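Local coordinates for similar to hydroxylamine oxidoreductase (Kuenenia stuttgartiensis, PDB 6H5L), which probably works as an oxidoreductase carrying several covalently bound c-type haems, within a reductase complex of an anammox bacterium, at residues 202-205 / 210-213; 227-232 / 278-283. One frame throughout, in Å; residues are numbered along the deposited sequence.

Contact 1: 202-205 / 210-213. With HEC (heme c), chain F.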
# COMPACT_ATOMS: atom_id res chain seq x y z
N CYS A 202 35.20 -23.73 -23.47
CA CYS A 202 34.80 -22.49 -24.12
C CYS A 202 34.25 -22.71 -25.52
O CYS A 202 33.40 -21.94 -25.96
CB CYS A 202 35.99 -21.53 -24.19
SG CYS A 202 35.57 -19.79 -24.45
N HIS A 203 34.72 -23.74 -26.22
CA HIS A 203 34.19 -24.11 -27.53
C HIS A 203 33.06 -25.13 -27.45
O HIS A 203 32.81 -25.83 -28.43
CB HIS A 203 35.31 -24.64 -28.43
CG HIS A 203 36.25 -23.58 -28.91
ND1 HIS A 203 36.27 -23.14 -30.23
CD2 HIS A 203 37.19 -22.86 -28.27
CE1 HIS A 203 37.19 -22.21 -30.37
NE2 HIS A 203 37.76 -22.02 -29.19
N SER A 204 32.38 -25.20 -26.31
CA SER A 204 31.28 -26.13 -26.10
C SER A 204 29.92 -25.57 -26.53
O SER A 204 28.90 -26.22 -26.30
CB SER A 204 31.21 -26.54 -24.63
OG SER A 204 30.90 -25.44 -23.79
N GLY A 205 29.89 -24.38 -27.12
CA GLY A 205 28.64 -23.75 -27.49
C GLY A 205 28.08 -24.23 -28.82
O GLY A 205 27.23 -23.56 -29.41
N ASP A 210 22.47 -24.23 -23.45
CA ASP A 210 22.43 -23.66 -22.11
C ASP A 210 23.62 -22.74 -21.85
O ASP A 210 24.02 -22.55 -20.70
CB ASP A 210 22.40 -24.77 -21.07
CG ASP A 210 23.62 -25.67 -21.14
OD1 ASP A 210 24.41 -25.53 -22.10
OD2 ASP A 210 23.80 -26.52 -20.24
N VAL A 211 24.18 -22.16 -22.91
CA VAL A 211 25.50 -21.53 -22.83
C VAL A 211 25.37 -20.03 -22.59
O VAL A 211 26.21 -19.43 -21.92
CB VAL A 211 26.31 -21.87 -24.09
CG1 VAL A 211 26.79 -20.61 -24.81
CG2 VAL A 211 27.46 -22.79 -23.75
N CYS A 212 24.31 -19.43 -23.13
CA CYS A 212 23.96 -18.04 -22.83
C CYS A 212 22.85 -17.96 -21.78
O CYS A 212 23.05 -17.38 -20.71
CB CYS A 212 23.55 -17.31 -24.12
SG CYS A 212 24.82 -17.36 -25.41
N HIS A 213 21.69 -18.54 -22.07
CA HIS A 213 20.66 -18.75 -21.05
C HIS A 213 20.97 -20.08 -20.37
O HIS A 213 20.79 -21.15 -20.96
CB HIS A 213 19.26 -18.73 -21.65
CG HIS A 213 19.20 -19.10 -23.11
ND1 HIS A 213 19.15 -20.41 -23.54
CD2 HIS A 213 19.14 -18.33 -24.22
CE1 HIS A 213 19.08 -20.43 -24.86
NE2 HIS A 213 19.07 -19.18 -25.30
FE HEC F . 39.16 -20.62 -29.43
CHA HEC F . 38.75 -18.47 -32.02
CHB HEC F . 40.83 -22.80 -31.31
CHC HEC F . 40.51 -22.09 -26.54
CHD HEC F . 36.99 -18.91 -27.47
NA HEC F . 39.68 -20.63 -31.33
C1A HEC F . 39.45 -19.64 -32.26
C2A HEC F . 40.09 -20.05 -33.50
C3A HEC F . 40.65 -21.24 -33.30
C4A HEC F . 40.41 -21.64 -31.92
CMA HEC F . 41.44 -22.06 -34.34
CAA HEC F . 40.11 -19.28 -34.83
CBA HEC F . 38.69 -19.05 -35.34
CGA HEC F . 38.29 -20.20 -36.22
O1A HEC F . 37.21 -20.78 -35.95
O2A HEC F . 39.04 -20.55 -37.17
NB HEC F . 40.40 -22.22 -28.98
C1B HEC F . 41.10 -22.90 -29.96
C2B HEC F . 42.13 -23.69 -29.33
C3B HEC F . 42.05 -23.49 -27.99
C4B HEC F . 40.95 -22.56 -27.76
CMB HEC F . 43.09 -24.56 -30.17
CAB HEC F . 42.87 -24.05 -26.79
CBB HEC F . 43.66 -25.36 -27.03
NC HEC F . 38.79 -20.56 -27.37
C1C HEC F . 39.51 -21.17 -26.36
C2C HEC F . 39.09 -20.58 -25.09
C3C HEC F . 38.04 -19.78 -25.34
C4C HEC F . 37.88 -19.70 -26.78
CMC HEC F . 39.54 -21.10 -23.70
CAC HEC F . 37.19 -18.99 -24.32
CBC HEC F . 38.05 -17.97 -23.54
ND HEC F . 38.04 -18.93 -29.70
C1D HEC F . 37.18 -18.41 -28.75
C2D HEC F . 36.51 -17.26 -29.30
C3D HEC F . 37.06 -17.11 -30.73
C4D HEC F . 38.00 -18.20 -30.89
CMD HEC F . 35.46 -16.38 -28.58
CAD HEC F . 36.71 -16.05 -31.80
CBD HEC F . 36.84 -14.64 -31.24
CGD HEC F . 36.48 -13.65 -32.31
O1D HEC F . 36.35 -14.08 -33.48
O2D HEC F . 36.33 -12.44 -31.99
O HOH W 1 40.62 -19.17 -28.96
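Two successive CxxCH motifs, ending at His203 and His213, are brought together where Ser204 and Gly205, just after the first, touch Val211 of the second. The touch is slight and apolar: the CG2 branch of Val211 lies 4.0 Å from Gly205 CA and 4.3 Å from Ser204 OG. That hydroxyl has its polar partner in Met201 O, and Val211 also lies against another haem.

Residues 202-205 hold haem F in two ways. With chi1 at -161°, Cys202 SG swings to the side opposite the backbone N and reaches CAC, to which it is bonded as a thioether (1.8 Å). The ring of His203 stands on the porphyrin and binds the iron through NE2 at 2.0 Å. Its CD2 sits 2.9 Å from the pyrrole nitrogen NC, while its CE1 is 3.1 Å from NA, so the ring plane runs roughly along the NA-NC diagonal. A hydrogen bond between His203 ND1 and Ser174 O helps fix this rotation.

Water 1 occupies the other axial position, 2.1 Å from the iron, making an angle of about 160° with NE2 there. In contrast, His213 and His294 together bind the iron of a different haem. A water rather than a second protein side chain on this face suggests that an external ligand could bind the iron here, consistent with the catalytic haem of hydroxylamine oxidoreductases.

Contact 2: 227-232 / 278-283. With HEC (heme c), chain I.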
# COMPACT_ATOMS: atom_id res chain seq x y z
N GLU A 227 26.08 -10.03 -19.45
CA GLU A 227 26.92 -10.91 -18.64
C GLU A 227 26.85 -12.36 -19.07
O GLU A 227 27.73 -13.15 -18.71
CB GLU A 227 26.53 -10.79 -17.16
CG GLU A 227 27.01 -9.51 -16.47
CD GLU A 227 26.16 -8.30 -16.80
OE1 GLU A 227 26.48 -7.20 -16.30
OE2 GLU A 227 25.19 -8.43 -17.57
N ALA A 228 25.83 -12.75 -19.85
CA ALA A 228 25.72 -14.13 -20.30
C ALA A 228 26.81 -14.51 -21.29
O ALA A 228 27.08 -15.71 -21.46
CB ALA A 228 24.34 -14.37 -20.92
N CYS A 229 27.43 -13.54 -21.94
CA CYS A 229 28.47 -13.80 -22.93
C CYS A 229 29.88 -13.64 -22.37
O CYS A 229 30.84 -14.01 -23.05
CB CYS A 229 28.31 -12.86 -24.13
SG CYS A 229 26.61 -12.38 -24.49
N MET A 230 30.02 -13.11 -21.16
CA MET A 230 31.33 -12.67 -20.69
C MET A 230 32.18 -13.79 -20.10
O MET A 230 33.39 -13.60 -19.93
CB MET A 230 31.16 -11.54 -19.67
CG MET A 230 30.23 -10.43 -20.15
SD MET A 230 30.46 -8.88 -19.26
CE MET A 230 30.53 -9.47 -17.58
N THR A 231 31.58 -14.94 -19.77
CA THR A 231 32.38 -16.06 -19.30
C THR A 231 33.31 -16.59 -20.39
O THR A 231 34.43 -17.02 -20.10
CB THR A 231 31.47 -17.17 -18.77
OG1 THR A 231 30.71 -16.67 -17.66
CG2 THR A 231 32.28 -18.37 -18.31
N CYS A 232 32.86 -16.53 -21.65
CA CYS A 232 33.66 -16.97 -22.79
C CYS A 232 34.38 -15.83 -23.48
O CYS A 232 35.57 -15.95 -23.80
CB CYS A 232 32.77 -17.70 -23.80
SG CYS A 232 31.99 -19.22 -23.21
N PRO A 278 23.21 0.08 -25.72
CA PRO A 278 22.95 -1.26 -26.24
C PRO A 278 23.73 -2.33 -25.49
O PRO A 278 24.70 -2.07 -24.77
CB PRO A 278 23.42 -1.17 -27.70
CG PRO A 278 24.52 -0.17 -27.65
CD PRO A 278 24.13 0.84 -26.60
N THR A 279 23.27 -3.57 -25.66
CA THR A 279 23.91 -4.75 -25.13
C THR A 279 24.62 -5.50 -26.26
O THR A 279 24.48 -5.17 -27.43
CB THR A 279 22.89 -5.67 -24.45
OG1 THR A 279 21.97 -6.17 -25.42
CG2 THR A 279 22.13 -4.91 -23.38
N CYS A 280 25.38 -6.53 -25.87
CA CYS A 280 25.97 -7.41 -26.88
C CYS A 280 24.90 -8.00 -27.78
O CYS A 280 25.07 -8.07 -29.00
CB CYS A 280 26.77 -8.53 -26.20
SG CYS A 280 27.43 -8.14 -24.58
N GLN A 281 23.79 -8.41 -27.18
CA GLN A 281 22.71 -9.03 -27.94
C GLN A 281 22.03 -8.03 -28.86
O GLN A 281 21.66 -8.36 -29.99
CB GLN A 281 21.71 -9.67 -26.99
CG GLN A 281 22.29 -10.82 -26.16
CD GLN A 281 23.13 -10.37 -24.97
OE1 GLN A 281 23.66 -9.25 -24.95
NE2 GLN A 281 23.26 -11.24 -23.97
N TYR A 282 21.86 -6.78 -28.41
CA TYR A 282 21.19 -5.80 -29.25
C TYR A 282 22.05 -5.43 -30.45
O TYR A 282 21.55 -5.34 -31.58
CB TYR A 282 20.83 -4.55 -28.44
CG TYR A 282 19.83 -3.67 -29.14
CD1 TYR A 282 18.47 -3.98 -29.11
CD2 TYR A 282 20.23 -2.55 -29.86
CE1 TYR A 282 17.55 -3.19 -29.76
CE2 TYR A 282 19.31 -1.76 -30.51
CZ TYR A 282 17.97 -2.08 -30.46
OH TYR A 282 17.05 -1.29 -31.11
N CYS A 283 23.35 -5.21 -30.24
CA CYS A 283 24.24 -4.85 -31.33
C CYS A 283 24.41 -6.01 -32.31
O CYS A 283 24.31 -5.83 -33.53
CB CYS A 283 25.60 -4.40 -30.79
SG CYS A 283 25.80 -2.62 -30.50
FE HEC I . 30.78 -6.45 -30.40
CHA HEC I . 32.88 -6.81 -33.01
CHB HEC I . 31.69 -9.55 -29.19
CHC HEC I . 28.87 -5.96 -27.58
CHD HEC I . 29.31 -3.66 -31.83
NA HEC I . 32.12 -7.87 -30.93
C1A HEC I . 32.74 -7.88 -32.16
C2A HEC I . 33.22 -9.23 -32.39
C3A HEC I . 32.90 -9.99 -31.35
C4A HEC I . 32.19 -9.15 -30.40
CMA HEC I . 33.21 -11.49 -31.17
CAA HEC I . 33.98 -9.70 -33.64
CBA HEC I . 32.97 -10.14 -34.70
CGA HEC I . 32.72 -8.99 -35.64
O1A HEC I . 31.57 -8.48 -35.67
O2A HEC I . 33.68 -8.58 -36.35
NB HEC I . 30.32 -7.58 -28.72
C1B HEC I . 30.89 -8.78 -28.38
C2B HEC I . 30.53 -9.08 -27.01
C3B HEC I . 29.75 -8.10 -26.56
C4B HEC I . 29.60 -7.13 -27.63
CMB HEC I . 30.94 -10.36 -26.24
CAB HEC I . 29.12 -8.00 -25.16
CBB HEC I . 30.19 -7.85 -24.05
NC HEC I . 29.32 -5.10 -29.84
C1C HEC I . 28.73 -5.03 -28.59
C2C HEC I . 28.08 -3.74 -28.47
C3C HEC I . 28.06 -3.19 -29.68
C4C HEC I . 28.93 -3.98 -30.54
CMC HEC I . 27.12 -3.36 -27.31
CAC HEC I . 27.39 -1.85 -30.07
CBC HEC I . 28.11 -0.67 -29.41
ND HEC I . 31.04 -5.40 -32.16
C1D HEC I . 30.35 -4.24 -32.52
C2D HEC I . 30.91 -3.75 -33.76
C3D HEC I . 32.03 -4.73 -34.13
C4D HEC I . 32.03 -5.72 -33.08
CMD HEC I . 30.47 -2.49 -34.55
CAD HEC I . 32.94 -4.67 -35.37
CBD HEC I . 32.16 -5.25 -36.55
CGD HEC I . 33.02 -5.28 -37.78
O1D HEC I . 33.17 -4.22 -38.44
O2D HEC I . 33.54 -6.38 -38.11
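Van der Waals contact joins the two segments, with Cys229 SG set against Cys280 and Gln281. The sulfur lies 4.2 Å from Cys280 CB and 3.6 Å from Gln281 NE2. The same sulfur is covalently linked to CAB of another haem. The Gln281 chain bends at chi2 (79°), bringing the amide back toward residues 227-232. NE2 finds its principal hydrogen-bond acceptor in Gly223 O, so the amide is anchored by the backbone beside the thioether.

Covalent thioether bonds tie both segments to haems. Cys280 SG and Cys283 SG, from the CxxCH motif of helix 280-285, reach CAB and CAC of haem I, each at 1.8 Å. Cys229 and Cys232 do the same for that other haem, so the contact brings the first cysteine of one motif against the first of the next.

Hydrogen bonds start the helix. Thr279 is its N-cap: OG1 accepts from Tyr282 N at 3.1 Å with an N-H...O angle of 155°, satisfying an amide of the first helical turn. Cys283 N donates to Thr279 O at 3.0 Å, the first backbone bond of the helix, and the same carbonyl oxygen lies 3.2 Å from the haem methyl CMC. Tyr244 OH is hydrogen-bonded to Pro278 O.

Residues 227-232 follow helix 220-224, whose Gly223 receives the glutamine amide, and precede helix 240-245, whose Tyr244 meets the residue leading into the cap. Helix 280-285 then runs on into strand 286-288, paired antiparallel with strand 291-292.

Contacts 1 and 2 follow one another along the chain within the same multihaem region, with helix 220-224 between 210-213 and 227-232. Their centres are 13 Å apart, yet they touch at two places: Cys212 O lies 3.3 Å from Ala228 CB, and Cys202 SG is 3.6 Å from Cys232 CB. Parts of four successive CxxCH motifs lie in 202-205, 210-213, 227-232 and 278-283, gathered in the interior with their haems around them. Such close grouping is consistent with electrons passing between neighbouring haems toward the water-bound iron of contact 1. Both contacts also meet the second subunit, where Lys248 hydrogen-bonds to Val211 O and Ala228 O.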